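Local coordinates for protein histidine--tRNA ligase (Thermus thermophilus, PDB 1H4V) that attaches L-histidine to tRNA(His) at the expense of ATP, working as a homodimer of class II synthetase subunits, at residues R22-A27 and W105-M110; A89-G94 and G290-L295; D330-P335 and L370-K375; G392-K397 and E410-Y415. One frame throughout, in Å; residues are numbered along the deposited sequence.

Contact 1: R22-A27 and W105-M110. With SO4 (sulfate ion), chain B.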
loop_
_atom_site.group_PDB
_atom_site.type_symbol
_atom_site.label_atom_id
_atom_site.label_comp_id
_atom_site.label_asym_id
_atom_site.label_seq_id
_atom_site.Cartn_x
_atom_site.Cartn_y
_atom_site.Cartn_z
ATOM N N ARG A 22 -7.183 -8.768 -2.949
ATOM C CA ARG A 22 -7.354 -9.751 -4.005
ATOM C C ARG A 22 -7.372 -9.035 -5.344
ATOM O O ARG A 22 -6.716 -9.448 -6.304
ATOM C CB ARG A 22 -8.666 -10.519 -3.828
ATOM C CG ARG A 22 -8.587 -11.674 -2.863
ATOM C CD ARG A 22 -9.544 -12.766 -3.296
ATOM N NE ARG A 22 -9.575 -13.888 -2.366
ATOM C CZ ARG A 22 -10.243 -15.014 -2.593
ATOM N NH1 ARG A 22 -10.922 -15.157 -3.722
ATOM N NH2 ARG A 22 -10.244 -15.987 -1.687
ATOM N N ILE A 23 -8.139 -7.954 -5.390
ATOM C CA ILE A 23 -8.270 -7.161 -6.593
ATOM C C ILE A 23 -6.913 -6.668 -7.067
ATOM O O ILE A 23 -6.574 -6.816 -8.248
ATOM C CB ILE A 23 -9.220 -5.976 -6.348
ATOM C CG1 ILE A 23 -10.618 -6.523 -6.018
ATOM C CG2 ILE A 23 -9.289 -5.089 -7.575
ATOM C CD1 ILE A 23 -11.621 -5.476 -5.617
ATOM N N VAL A 24 -6.132 -6.097 -6.152
ATOM C CA VAL A 24 -4.812 -5.601 -6.515
ATOM C C VAL A 24 -3.877 -6.754 -6.885
ATOM O O VAL A 24 -3.117 -6.640 -7.850
ATOM C CB VAL A 24 -4.197 -4.732 -5.366
ATOM C CG1 VAL A 24 -2.729 -4.477 -5.619
ATOM C CG2 VAL A 24 -4.929 -3.377 -5.294
ATOM N N ALA A 25 -3.938 -7.864 -6.143
ATOM C CA ALA A 25 -3.088 -9.024 -6.435
ATOM C C ALA A 25 -3.388 -9.554 -7.836
ATOM O O ALA A 25 -2.493 -10.008 -8.541
ATOM C CB ALA A 25 -3.301 -10.139 -5.401
ATOM N N THR A 26 -4.653 -9.501 -8.233
ATOM C CA THR A 26 -5.030 -9.960 -9.557
ATOM C C THR A 26 -4.474 -9.031 -10.637
ATOM O O THR A 26 -3.945 -9.492 -11.645
ATOM C CB THR A 26 -6.543 -10.046 -9.691
ATOM O OG1 THR A 26 -7.022 -11.082 -8.827
ATOM C CG2 THR A 26 -6.938 -10.353 -11.128
ATOM N N ALA A 27 -4.588 -7.721 -10.428
ATOM C CA ALA A 27 -4.060 -6.771 -11.401
ATOM C C ALA A 27 -2.548 -6.987 -11.494
ATOM O O ALA A 27 -1.979 -6.990 -12.588
ATOM C CB ALA A 27 -4.359 -5.332 -10.969
ATOM N N TRP A 105 2.718 0.074 -13.973
ATOM C CA TRP A 105 1.439 -0.088 -13.319
ATOM C C TRP A 105 1.620 0.337 -11.880
ATOM O O TRP A 105 2.739 0.353 -11.352
ATOM C CB TRP A 105 0.911 -1.528 -13.411
ATOM C CG TRP A 105 1.508 -2.486 -12.439
ATOM C CD1 TRP A 105 2.659 -3.203 -12.588
ATOM C CD2 TRP A 105 0.974 -2.840 -11.162
ATOM N NE1 TRP A 105 2.874 -3.989 -11.482
ATOM C CE2 TRP A 105 1.858 -3.784 -10.587
ATOM C CE3 TRP A 105 -0.164 -2.448 -10.443
ATOM C CZ2 TRP A 105 1.638 -4.353 -9.324
ATOM C CZ3 TRP A 105 -0.384 -3.017 -9.182
ATOM C CH2 TRP A 105 0.520 -3.958 -8.638
ATOM N N MET A 106 0.506 0.680 -11.248
ATOM C CA MET A 106 0.527 1.148 -9.882
ATOM C C MET A 106 -0.854 0.994 -9.258
ATOM O O MET A 106 -1.883 1.038 -9.938
ATOM C CB MET A 106 0.961 2.622 -9.888
ATOM C CG MET A 106 0.863 3.383 -8.573
ATOM S SD MET A 106 1.639 5.026 -8.758
ATOM C CE MET A 106 0.253 6.067 -9.271
ATOM N N ALA A 107 -0.862 0.790 -7.952
ATOM C CA ALA A 107 -2.091 0.665 -7.205
ATOM C C ALA A 107 -1.889 1.549 -5.990
ATOM O O ALA A 107 -0.830 1.521 -5.367
ATOM C CB ALA A 107 -2.311 -0.777 -6.785
ATOM N N GLY A 108 -2.888 2.350 -5.652
ATOM C CA GLY A 108 -2.733 3.196 -4.486
ATOM C C GLY A 108 -3.886 4.144 -4.262
ATOM O O GLY A 108 -4.815 4.195 -5.053
ATOM N N PRO A 109 -3.855 4.911 -3.174
ATOM C CA PRO A 109 -4.943 5.851 -2.899
ATOM C C PRO A 109 -4.921 7.112 -3.764
ATOM O O PRO A 109 -3.859 7.557 -4.197
ATOM C CB PRO A 109 -4.746 6.165 -1.418
ATOM C CG PRO A 109 -3.285 6.083 -1.261
ATOM C CD PRO A 109 -2.950 4.811 -2.016
ATOM N N MET A 110 -6.111 7.651 -4.020
ATOM C CA MET A 110 -6.291 8.881 -4.776
ATOM C C MET A 110 -7.179 9.743 -3.883
ATOM O O MET A 110 -7.894 9.241 -3.012
ATOM C CB MET A 110 -7.008 8.656 -6.101
ATOM C CG MET A 110 -6.293 7.746 -7.060
ATOM S SD MET A 110 -4.726 8.404 -7.615
ATOM C CE MET A 110 -3.935 6.914 -8.371
HETATM S S SO4 B . -7.633 -14.304 1.098
HETATM O O1 SO4 B . -8.808 -15.190 1.218
HETATM O O2 SO4 B . -7.502 -13.845 -0.297
HETATM O O3 SO4 B . -6.407 -15.021 1.483
HETATM O O4 SO4 B . -7.810 -13.144 1.993
#
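V24 and A107 meet where helix 14-33 lies against strand 102-111, their CA atoms 6.9 Å apart. Both methyls of V24 straddle the A107 methyl almost evenly: CG1 stands 3.9 Å from A107 CB and CG2 4.0 Å from it. This fork results from a first torsion that sets CG1 anti to the backbone N (chi1 168°) and leaves CG2 anti to the carbonyl carbon. V24 CG1 also meets W105, coming in at the edge of the indole, near the ring plane, 4.5 Å from CH2. The six-membered ring of W105 thus presents its rim to the helix, while its NE1 is hydrogen-bonded to E32 further along the same helix and its side chain packs on R28 and L31. Strand 102-111 belongs to the large mixed sheet of the class II catalytic domain, and helix 14-33 packs across one face of it. Another flank of the helix meets helix 309-318, where I23 packs on V309, V312 and A313. At P109 the strand reaches the dimer partner, packing on I43 of the second subunit. On the exposed side of the helix, R22 grips a sulfate, probably from the crystallisation liquor, that approaches the edge of its guanidinium in plane. NE donates to sulfate O2 at 2.9 Å with an N-H...O angle of 158°; NH2 reaches sulfate O1 at 3.3 Å, a weak bond. R18 NE holds the same anion. One turn on, T26 OG1 hydrogen-bonds to R22 O at 3.0 Å from above the carbonyl plane, and T26 N reaches that oxygen from the opposite face.

Contact 2: A89-G94 and G290-L295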
loop_
_atom_site.group_PDB
_atom_site.type_symbol
_atom_site.label_atom_id
_atom_site.label_comp_id
_atom_site.label_asym_id
_atom_site.label_seq_id
_atom_site.Cartn_x
_atom_site.Cartn_y
_atom_site.Cartn_z
ATOM N N ALA A 89 7.195 10.510 -13.414
ATOM C CA ALA A 89 8.234 9.583 -12.972
ATOM C C ALA A 89 9.069 9.096 -14.163
ATOM O O ALA A 89 10.286 8.956 -14.057
ATOM C CB ALA A 89 7.605 8.388 -12.240
ATOM N N TYR A 90 8.406 8.840 -15.287
ATOM C CA TYR A 90 9.071 8.377 -16.504
ATOM C C TYR A 90 10.117 9.426 -16.904
ATOM O O TYR A 90 11.227 9.099 -17.332
ATOM C CB TYR A 90 8.027 8.218 -17.614
ATOM C CG TYR A 90 8.559 7.891 -18.992
ATOM C CD1 TYR A 90 8.604 6.571 -19.450
ATOM C CD2 TYR A 90 8.951 8.905 -19.869
ATOM C CE1 TYR A 90 9.019 6.268 -20.757
ATOM C CE2 TYR A 90 9.369 8.617 -21.174
ATOM C CZ TYR A 90 9.397 7.299 -21.615
ATOM O OH TYR A 90 9.781 7.010 -22.912
ATOM N N LEU A 91 9.738 10.688 -16.745
ATOM C CA LEU A 91 10.603 11.816 -17.053
ATOM C C LEU A 91 11.751 11.939 -16.058
ATOM O O LEU A 91 12.916 12.017 -16.451
ATOM C CB LEU A 91 9.787 13.116 -17.029
ATOM C CG LEU A 91 9.277 13.731 -18.336
ATOM C CD1 LEU A 91 9.237 12.712 -19.463
ATOM C CD2 LEU A 91 7.914 14.333 -18.080
ATOM N N GLU A 92 11.422 11.948 -14.771
ATOM C CA GLU A 92 12.435 12.112 -13.743
ATOM C C GLU A 92 13.543 11.065 -13.784
ATOM O O GLU A 92 14.714 11.389 -13.574
ATOM C CB GLU A 92 11.785 12.116 -12.351
ATOM C CG GLU A 92 12.734 12.516 -11.227
ATOM C CD GLU A 92 12.042 12.717 -9.889
ATOM O OE1 GLU A 92 11.025 13.441 -9.839
ATOM O OE2 GLU A 92 12.522 12.161 -8.881
ATOM N N HIS A 93 13.187 9.818 -14.076
ATOM C CA HIS A 93 14.180 8.756 -14.092
ATOM C C HIS A 93 14.773 8.414 -15.449
ATOM O O HIS A 93 15.450 7.402 -15.592
ATOM C CB HIS A 93 13.589 7.516 -13.425
ATOM C CG HIS A 93 13.154 7.768 -12.018
ATOM N ND1 HIS A 93 14.051 7.976 -10.991
ATOM C CD2 HIS A 93 11.921 7.962 -11.487
ATOM C CE1 HIS A 93 13.391 8.293 -9.890
ATOM N NE2 HIS A 93 12.098 8.293 -10.165
ATOM N N GLY A 94 14.536 9.280 -16.430
ATOM C CA GLY A 94 15.061 9.065 -17.759
ATOM C C GLY A 94 14.684 7.715 -18.334
ATOM O O GLY A 94 15.529 7.018 -18.899
ATOM N N GLY A 290 -0.089 14.320 -25.524
ATOM C CA GLY A 290 0.458 15.625 -25.169
ATOM C C GLY A 290 0.679 15.966 -23.696
ATOM O O GLY A 290 1.037 17.098 -23.364
ATOM N N LEU A 291 0.491 14.995 -22.808
ATOM C CA LEU A 291 0.649 15.234 -21.380
ATOM C C LEU A 291 2.094 15.480 -20.946
ATOM O O LEU A 291 2.352 16.310 -20.070
ATOM C CB LEU A 291 0.049 14.064 -20.582
ATOM C CG LEU A 291 0.211 14.093 -19.059
ATOM C CD1 LEU A 291 -0.518 15.281 -18.473
ATOM C CD2 LEU A 291 -0.337 12.810 -18.481
ATOM N N SER A 292 3.034 14.763 -21.551
ATOM C CA SER A 292 4.442 14.919 -21.204
ATOM C C SER A 292 4.937 16.348 -21.430
ATOM O O SER A 292 5.559 16.946 -20.554
ATOM C CB SER A 292 5.290 13.947 -22.019
ATOM O OG SER A 292 6.661 14.080 -21.684
ATOM N N GLU A 293 4.672 16.889 -22.613
ATOM C CA GLU A 293 5.095 18.250 -22.935
ATOM C C GLU A 293 4.449 19.239 -21.975
ATOM O O GLU A 293 5.039 20.256 -21.608
ATOM C CB GLU A 293 4.733 18.580 -24.389
ATOM C CG GLU A 293 5.713 17.975 -25.393
ATOM C CD GLU A 293 5.107 17.735 -26.765
ATOM O OE1 GLU A 293 4.322 16.768 -26.912
ATOM O OE2 GLU A 293 5.418 18.509 -27.701
ATOM N N LEU A 294 3.235 18.912 -21.553
ATOM C CA LEU A 294 2.479 19.741 -20.629
ATOM C C LEU A 294 3.236 19.856 -19.302
ATOM O O LEU A 294 3.144 20.867 -18.608
ATOM C CB LEU A 294 1.094 19.109 -20.423
ATOM C CG LEU A 294 0.009 19.748 -19.563
ATOM C CD1 LEU A 294 0.433 19.714 -18.112
ATOM C CD2 LEU A 294 -0.257 21.170 -20.031
ATOM N N LEU A 295 3.999 18.822 -18.968
ATOM C CA LEU A 295 4.762 18.796 -17.727
ATOM C C LEU A 295 6.187 19.313 -17.911
ATOM O O LEU A 295 6.951 19.416 -16.952
ATOM C CB LEU A 295 4.790 17.367 -17.162
ATOM C CG LEU A 295 3.406 16.785 -16.841
ATOM C CD1 LEU A 295 3.538 15.419 -16.175
ATOM C CD2 LEU A 295 2.663 17.752 -15.928
#
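L91 meets S292 and L295 by van der Waals packing between the end of helix 83-92 and the short helix 291-294. Its two methyls sit over the serine hydroxyl, CD1 3.7 Å and CD2 3.8 Å from S292 OG, and L91 CD2 also lies 4.5 Å from L295 CB. V87, one turn earlier on helix 83-92, widens this apolar patch by touching L291, S292 and L295. The polar interactions lead elsewhere. The CB of S292 is directed toward helix 83-92, and a chi1 of -179° puts OG under the L91 methyls, while the hydroxyl donates to P298 O. Backbone bonds end the first helix in a Schellman motif: G94 N binds L91 O at 3.2 Å, M95 N binds Y90 O, and G94 takes positive phi. Beside that helix end lies the second subunit, where H93 NE2 hydrogen-bonds D11 OD2 and the H93 ring meets F13 edge-to-face; R4 of that subunit also packs on L91. Two parts of the catalytic domain thus join here next to the dimer interface. Because P298 already engages the hydroxyl, S292 can lie under leucine methyls without leaving a buried polar group unsatisfied.

Contact 3: D330-P335 and L370-K375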
loop_
_atom_site.group_PDB
_atom_site.type_symbol
_atom_site.label_atom_id
_atom_site.label_comp_id
_atom_site.label_asym_id
_atom_site.label_seq_id
_atom_site.Cartn_x
_atom_site.Cartn_y
_atom_site.Cartn_z
ATOM N N ASP A 330 -2.977 -22.135 13.704
ATOM C CA ASP A 330 -2.677 -23.560 13.669
ATOM C C ASP A 330 -2.818 -24.132 15.076
ATOM O O ASP A 330 -3.157 -25.298 15.243
ATOM C CB ASP A 330 -1.256 -23.804 13.155
ATOM C CG ASP A 330 -1.075 -23.370 11.713
ATOM O OD1 ASP A 330 -1.958 -23.671 10.885
ATOM O OD2 ASP A 330 -0.049 -22.736 11.403
ATOM N N LEU A 331 -2.569 -23.300 16.083
ATOM C CA LEU A 331 -2.657 -23.731 17.472
ATOM C C LEU A 331 -3.172 -22.635 18.407
ATOM O O LEU A 331 -2.669 -21.507 18.391
ATOM C CB LEU A 331 -1.273 -24.190 17.953
ATOM C CG LEU A 331 -1.095 -24.559 19.438
ATOM C CD1 LEU A 331 -1.854 -25.847 19.736
ATOM C CD2 LEU A 331 0.396 -24.740 19.765
ATOM N N TYR A 332 -4.181 -22.968 19.210
ATOM C CA TYR A 332 -4.727 -22.037 20.189
ATOM C C TYR A 332 -4.520 -22.675 21.564
ATOM O O TYR A 332 -5.193 -23.643 21.925
ATOM C CB TYR A 332 -6.216 -21.783 19.960
ATOM C CG TYR A 332 -6.736 -20.632 20.789
ATOM C CD1 TYR A 332 -6.338 -19.324 20.521
ATOM C CD2 TYR A 332 -7.572 -20.852 21.877
ATOM C CE1 TYR A 332 -6.753 -18.262 21.323
ATOM C CE2 TYR A 332 -7.994 -19.797 22.686
ATOM C CZ TYR A 332 -7.579 -18.507 22.405
ATOM O OH TYR A 332 -7.972 -17.465 23.216
ATOM N N LEU A 333 -3.575 -22.124 22.319
ATOM C CA LEU A 333 -3.211 -22.614 23.648
ATOM C C LEU A 333 -4.094 -22.118 24.779
ATOM O O LEU A 333 -4.323 -20.920 24.928
ATOM C CB LEU A 333 -1.766 -22.234 23.954
ATOM C CG LEU A 333 -0.722 -23.142 23.317
ATOM C CD1 LEU A 333 0.615 -22.425 23.211
ATOM C CD2 LEU A 333 -0.610 -24.413 24.150
ATOM N N ILE A 334 -4.570 -23.055 25.595
ATOM C CA ILE A 334 -5.438 -22.721 26.718
ATOM C C ILE A 334 -4.721 -22.994 28.041
ATOM O O ILE A 334 -4.503 -24.152 28.415
ATOM C CB ILE A 334 -6.746 -23.559 26.699
ATOM C CG1 ILE A 334 -7.578 -23.213 25.473
ATOM C CG2 ILE A 334 -7.554 -23.326 27.973
ATOM C CD1 ILE A 334 -7.029 -23.737 24.195
ATOM N N PRO A 335 -4.327 -21.933 28.764
ATOM C CA PRO A 335 -3.641 -22.128 30.049
ATOM C C PRO A 335 -4.719 -22.471 31.077
ATOM O O PRO A 335 -5.782 -21.860 31.082
ATOM C CB PRO A 335 -2.987 -20.767 30.310
ATOM C CG PRO A 335 -3.920 -19.809 29.642
ATOM C CD PRO A 335 -4.317 -20.515 28.361
ATOM N N LEU A 370 -11.538 -25.148 24.937
ATOM C CA LEU A 370 -11.701 -25.936 23.724
ATOM C C LEU A 370 -12.797 -25.298 22.886
ATOM O O LEU A 370 -12.738 -25.274 21.662
ATOM C CB LEU A 370 -12.082 -27.370 24.089
ATOM C CG LEU A 370 -12.500 -28.264 22.926
ATOM C CD1 LEU A 370 -11.366 -28.360 21.918
ATOM C CD2 LEU A 370 -12.872 -29.639 23.454
ATOM N N GLU A 371 -13.793 -24.774 23.581
ATOM C CA GLU A 371 -14.924 -24.111 22.965
ATOM C C GLU A 371 -14.423 -22.877 22.200
ATOM O O GLU A 371 -14.879 -22.593 21.092
ATOM C CB GLU A 371 -15.899 -23.701 24.073
ATOM C CG GLU A 371 -17.345 -23.512 23.669
ATOM C CD GLU A 371 -18.272 -23.549 24.882
ATOM O OE1 GLU A 371 -18.113 -22.694 25.783
ATOM O OE2 GLU A 371 -19.151 -24.438 24.939
ATOM N N GLU A 372 -13.474 -22.151 22.788
ATOM C CA GLU A 372 -12.935 -20.955 22.146
ATOM C C GLU A 372 -12.079 -21.300 20.927
ATOM O O GLU A 372 -12.080 -20.572 19.940
ATOM C CB GLU A 372 -12.126 -20.133 23.153
ATOM C CG GLU A 372 -12.896 -19.869 24.429
ATOM C CD GLU A 372 -12.191 -18.912 25.367
ATOM O OE1 GLU A 372 -10.972 -19.087 25.603
ATOM O OE2 GLU A 372 -12.867 -17.989 25.879
ATOM N N ALA A 373 -11.359 -22.415 20.996
ATOM C CA ALA A 373 -10.523 -22.847 19.884
ATOM C C ALA A 373 -11.388 -23.187 18.674
ATOM O O ALA A 373 -11.003 -22.915 17.545
ATOM C CB ALA A 373 -9.694 -24.053 20.286
ATOM N N LEU A 374 -12.552 -23.790 18.913
ATOM C CA LEU A 374 -13.467 -24.148 17.829
ATOM C C LEU A 374 -13.985 -22.891 17.138
ATOM O O LEU A 374 -14.029 -22.813 15.911
ATOM C CB LEU A 374 -14.679 -24.933 18.352
ATOM C CG LEU A 374 -14.684 -26.464 18.425
ATOM C CD1 LEU A 374 -14.032 -27.020 17.161
ATOM C CD2 LEU A 374 -13.955 -26.954 19.666
ATOM N N LYS A 375 -14.383 -21.915 17.942
ATOM C CA LYS A 375 -14.911 -20.671 17.421
ATOM C C LYS A 375 -13.869 -19.906 16.606
ATOM O O LYS A 375 -14.203 -19.251 15.622
ATOM C CB LYS A 375 -15.424 -19.808 18.579
#
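Y332, the residue most buried by this contact, lays its ring across helix 366-375, touching A373 near its base and E372 farther out. Its CD2 is 4.1 Å from A373 CA and 4.2 Å from A373 CB, and further out along the ring Y332 CE2 is 4.2 Å from E372 CB. Both residues meet the ring obliquely. With CG anti to the backbone N (chi1 -169°), the ring reaches over A373 to E372. A373, small and buried, lets strand and helix come close, with a CA-CA distance of 5.9 Å to Y332; its side chain also touches A381 of strand 380-384. E372 crosses the tyrosine obliquely, ring and carboxylate planes 70° apart. Its OE1 stays 4.2 Å from Y332 OH, too far for a bond, and pairs instead with R364 NE in a salt bridge. Closer to the start of the helical segment, I334 CG1 lies 4.4 Å from L370 N. The axes of strand 331-335 and of 370-375 run nearly antiparallel (160°), 8.7 Å apart at closest approach. Helix 366-375 thereby covers one face of the mixed sheet in the anticodon-binding domain, while L333 and P335 contact helix 338-351, as expected of an alpha/beta fold. Ring, methyl and methylene carbons and some helix backbone make the contact, and the salt bridge to R364 probably holds the E372 carboxylate at its edge, leaving CB to pack on the ring.

Contact 4: G392-K397 and E410-Y415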
loop_
_atom_site.group_PDB
_atom_site.type_symbol
_atom_site.label_atom_id
_atom_site.label_comp_id
_atom_site.label_asym_id
_atom_site.label_seq_id
_atom_site.Cartn_x
_atom_site.Cartn_y
_atom_site.Cartn_z
ATOM N N GLY A 392 6.789 -30.755 31.926
ATOM C CA GLY A 392 7.413 -30.119 30.777
ATOM C C GLY A 392 6.825 -30.702 29.502
ATOM O O GLY A 392 7.539 -31.000 28.545
ATOM N N GLU A 393 5.506 -30.867 29.501
ATOM C CA GLU A 393 4.790 -31.432 28.368
ATOM C C GLU A 393 3.614 -30.554 27.966
ATOM O O GLU A 393 3.401 -29.481 28.532
ATOM C CB GLU A 393 4.276 -32.831 28.724
ATOM C CG GLU A 393 5.377 -33.814 29.061
ATOM C CD GLU A 393 4.853 -35.139 29.583
ATOM O OE1 GLU A 393 5.678 -36.044 29.823
ATOM O OE2 GLU A 393 3.622 -35.279 29.759
ATOM N N VAL A 394 2.847 -31.033 26.991
ATOM C CA VAL A 394 1.681 -30.319 26.482
ATOM C C VAL A 394 0.659 -31.331 25.997
ATOM O O VAL A 394 1.009 -32.451 25.610
ATOM C CB VAL A 394 2.050 -29.424 25.279
ATOM C CG1 VAL A 394 0.903 -28.489 24.951
ATOM C CG2 VAL A 394 3.313 -28.647 25.583
ATOM N N THR A 395 -0.607 -30.934 26.018
ATOM C CA THR A 395 -1.672 -31.797 25.548
ATOM C C THR A 395 -2.205 -31.130 24.302
ATOM O O THR A 395 -2.531 -29.945 24.319
ATOM C CB THR A 395 -2.801 -31.928 26.593
ATOM O OG1 THR A 395 -2.317 -32.674 27.715
ATOM C CG2 THR A 395 -4.010 -32.639 26.007
ATOM N N LEU A 396 -2.268 -31.884 23.214
ATOM C CA LEU A 396 -2.769 -31.350 21.958
ATOM C C LEU A 396 -4.015 -32.109 21.527
ATOM O O LEU A 396 -4.163 -33.296 21.804
ATOM C CB LEU A 396 -1.696 -31.446 20.864
ATOM C CG LEU A 396 -0.419 -30.609 21.045
ATOM C CD1 LEU A 396 0.533 -30.864 19.874
ATOM C CD2 LEU A 396 -0.773 -29.127 21.145
ATOM N N LYS A 397 -4.917 -31.409 20.854
ATOM C CA LYS A 397 -6.134 -32.031 20.385
ATOM C C LYS A 397 -6.460 -31.528 18.992
ATOM O O LYS A 397 -6.767 -30.351 18.812
ATOM C CB LYS A 397 -7.296 -31.713 21.327
ATOM C CG LYS A 397 -8.592 -32.415 20.951
ATOM C CD LYS A 397 -9.739 -31.981 21.850
ATOM C CE LYS A 397 -10.935 -32.904 21.697
ATOM N NZ LYS A 397 -10.560 -34.301 22.069
ATOM N N GLU A 410 9.624 -30.206 23.408
ATOM C CA GLU A 410 10.600 -30.296 22.330
ATOM C C GLU A 410 10.012 -30.940 21.078
ATOM O O GLU A 410 10.484 -30.693 19.969
ATOM C CB GLU A 410 11.820 -31.113 22.770
ATOM C CG GLU A 410 12.565 -30.582 23.986
ATOM C CD GLU A 410 11.763 -30.708 25.274
ATOM O OE1 GLU A 410 11.202 -31.801 25.526
ATOM O OE2 GLU A 410 11.701 -29.719 26.040
ATOM N N GLU A 411 8.977 -31.757 21.259
ATOM C CA GLU A 411 8.347 -32.478 20.151
ATOM C C GLU A 411 7.178 -31.763 19.494
ATOM O O GLU A 411 6.740 -32.162 18.418
ATOM C CB GLU A 411 7.855 -33.856 20.625
ATOM C CG GLU A 411 8.915 -34.736 21.261
ATOM C CD GLU A 411 8.337 -36.019 21.846
ATOM O OE1 GLU A 411 7.412 -35.937 22.690
ATOM O OE2 GLU A 411 8.811 -37.111 21.465
ATOM N N VAL A 412 6.658 -30.723 20.134
ATOM C CA VAL A 412 5.517 -30.012 19.581
ATOM C C VAL A 412 5.720 -29.419 18.184
ATOM O O VAL A 412 4.885 -29.613 17.297
ATOM C CB VAL A 412 5.040 -28.914 20.544
ATOM C CG1 VAL A 412 3.913 -28.109 19.915
ATOM C CG2 VAL A 412 4.556 -29.554 21.826
ATOM N N PRO A 413 6.826 -28.692 17.963
ATOM C CA PRO A 413 7.044 -28.109 16.630
ATOM C C PRO A 413 7.012 -29.182 15.536
ATOM O O PRO A 413 6.280 -29.073 14.550
ATOM C CB PRO A 413 8.433 -27.477 16.745
ATOM C CG PRO A 413 8.570 -27.185 18.201
ATOM C CD PRO A 413 7.968 -28.412 18.852
ATOM N N GLY A 414 7.816 -30.221 15.730
ATOM C CA GLY A 414 7.890 -31.293 14.759
ATOM C C GLY A 414 6.568 -31.987 14.541
ATOM O O GLY A 414 6.165 -32.223 13.405
ATOM N N TYR A 415 5.887 -32.312 15.631
ATOM C CA TYR A 415 4.608 -32.994 15.550
ATOM C C TYR A 415 3.580 -32.171 14.773
ATOM O O TYR A 415 2.885 -32.691 13.892
ATOM C CB TYR A 415 4.087 -33.269 16.957
ATOM C CG TYR A 415 2.727 -33.911 16.978
ATOM C CD1 TYR A 415 2.586 -35.306 16.958
ATOM C CD2 TYR A 415 1.572 -33.129 16.981
ATOM C CE1 TYR A 415 1.321 -35.901 16.938
ATOM C CE2 TYR A 415 0.307 -33.708 16.959
ATOM C CZ TYR A 415 0.185 -35.088 16.939
ATOM O OH TYR A 415 -1.072 -35.647 16.930
#
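L396 sends one methyl, CD1, between V412 and Y415 on the C-terminal helix 412-419. That methyl is 3.8 Å from Y415 CD2 and 4.1 Å from Y415 CE2, so it meets the CD2-CE2 bond of the ring obliquely; L396 and Y415 slide past each other in opposite directions. V412 CG1 is the looser neighbour, 4.4 Å from L396 CD1. Two residues back along the strand, V394 meets V412 at about a right angle, branch against branch, with 4.1 Å between their CG2 atoms. Y415 swings its ring toward the strand with CG anti to the backbone N (chi1 177°). Strand 393-398 alternates its side chains: V394 and L396 face the helix, and E393 and K397 turn away from it. The strand runs antiparallel to its neighbours 380-384 and 404-408 in the mixed sheet of the anticodon-binding domain, and helix 412-419 packs across one face of that sheet. Around this first shell the apolar layer continues: Y415 also touches V405, L407 and F380, V412 touches L351, and V394 touches L347, the last two on helix 338-351. A Schellman motif at G392 closes the preceding helix just before the strand. Y415 N donates to E411 O at 2.9 Å, while E411 OE1 accepts from S408 N.

How the contacts relate
Contacts 1 and 2 belong to the catalytic domain, contacts 3 and 4 to the anticodon-binding domain. Contact 1, near the centre of the chain, is only partly buried and carries a bound anion on its outer side; contact 2, 22 Å away between centres, is buried and its first helix reaches the second subunit. Contacts 3 and 4 are both buried and serve one mixed sheet: they touch through L331 CD1 and L396 CD2, 3.7 Å apart, and L370 also packs on K397. Contacts 1 and 4 meet through aliphatic and aromatic carbons alone, whereas contact 3 brings a carboxylate to its margin and contact 2 a serine hydroxyl. Contacts 2 and 4 lie about 60 Å apart between centres.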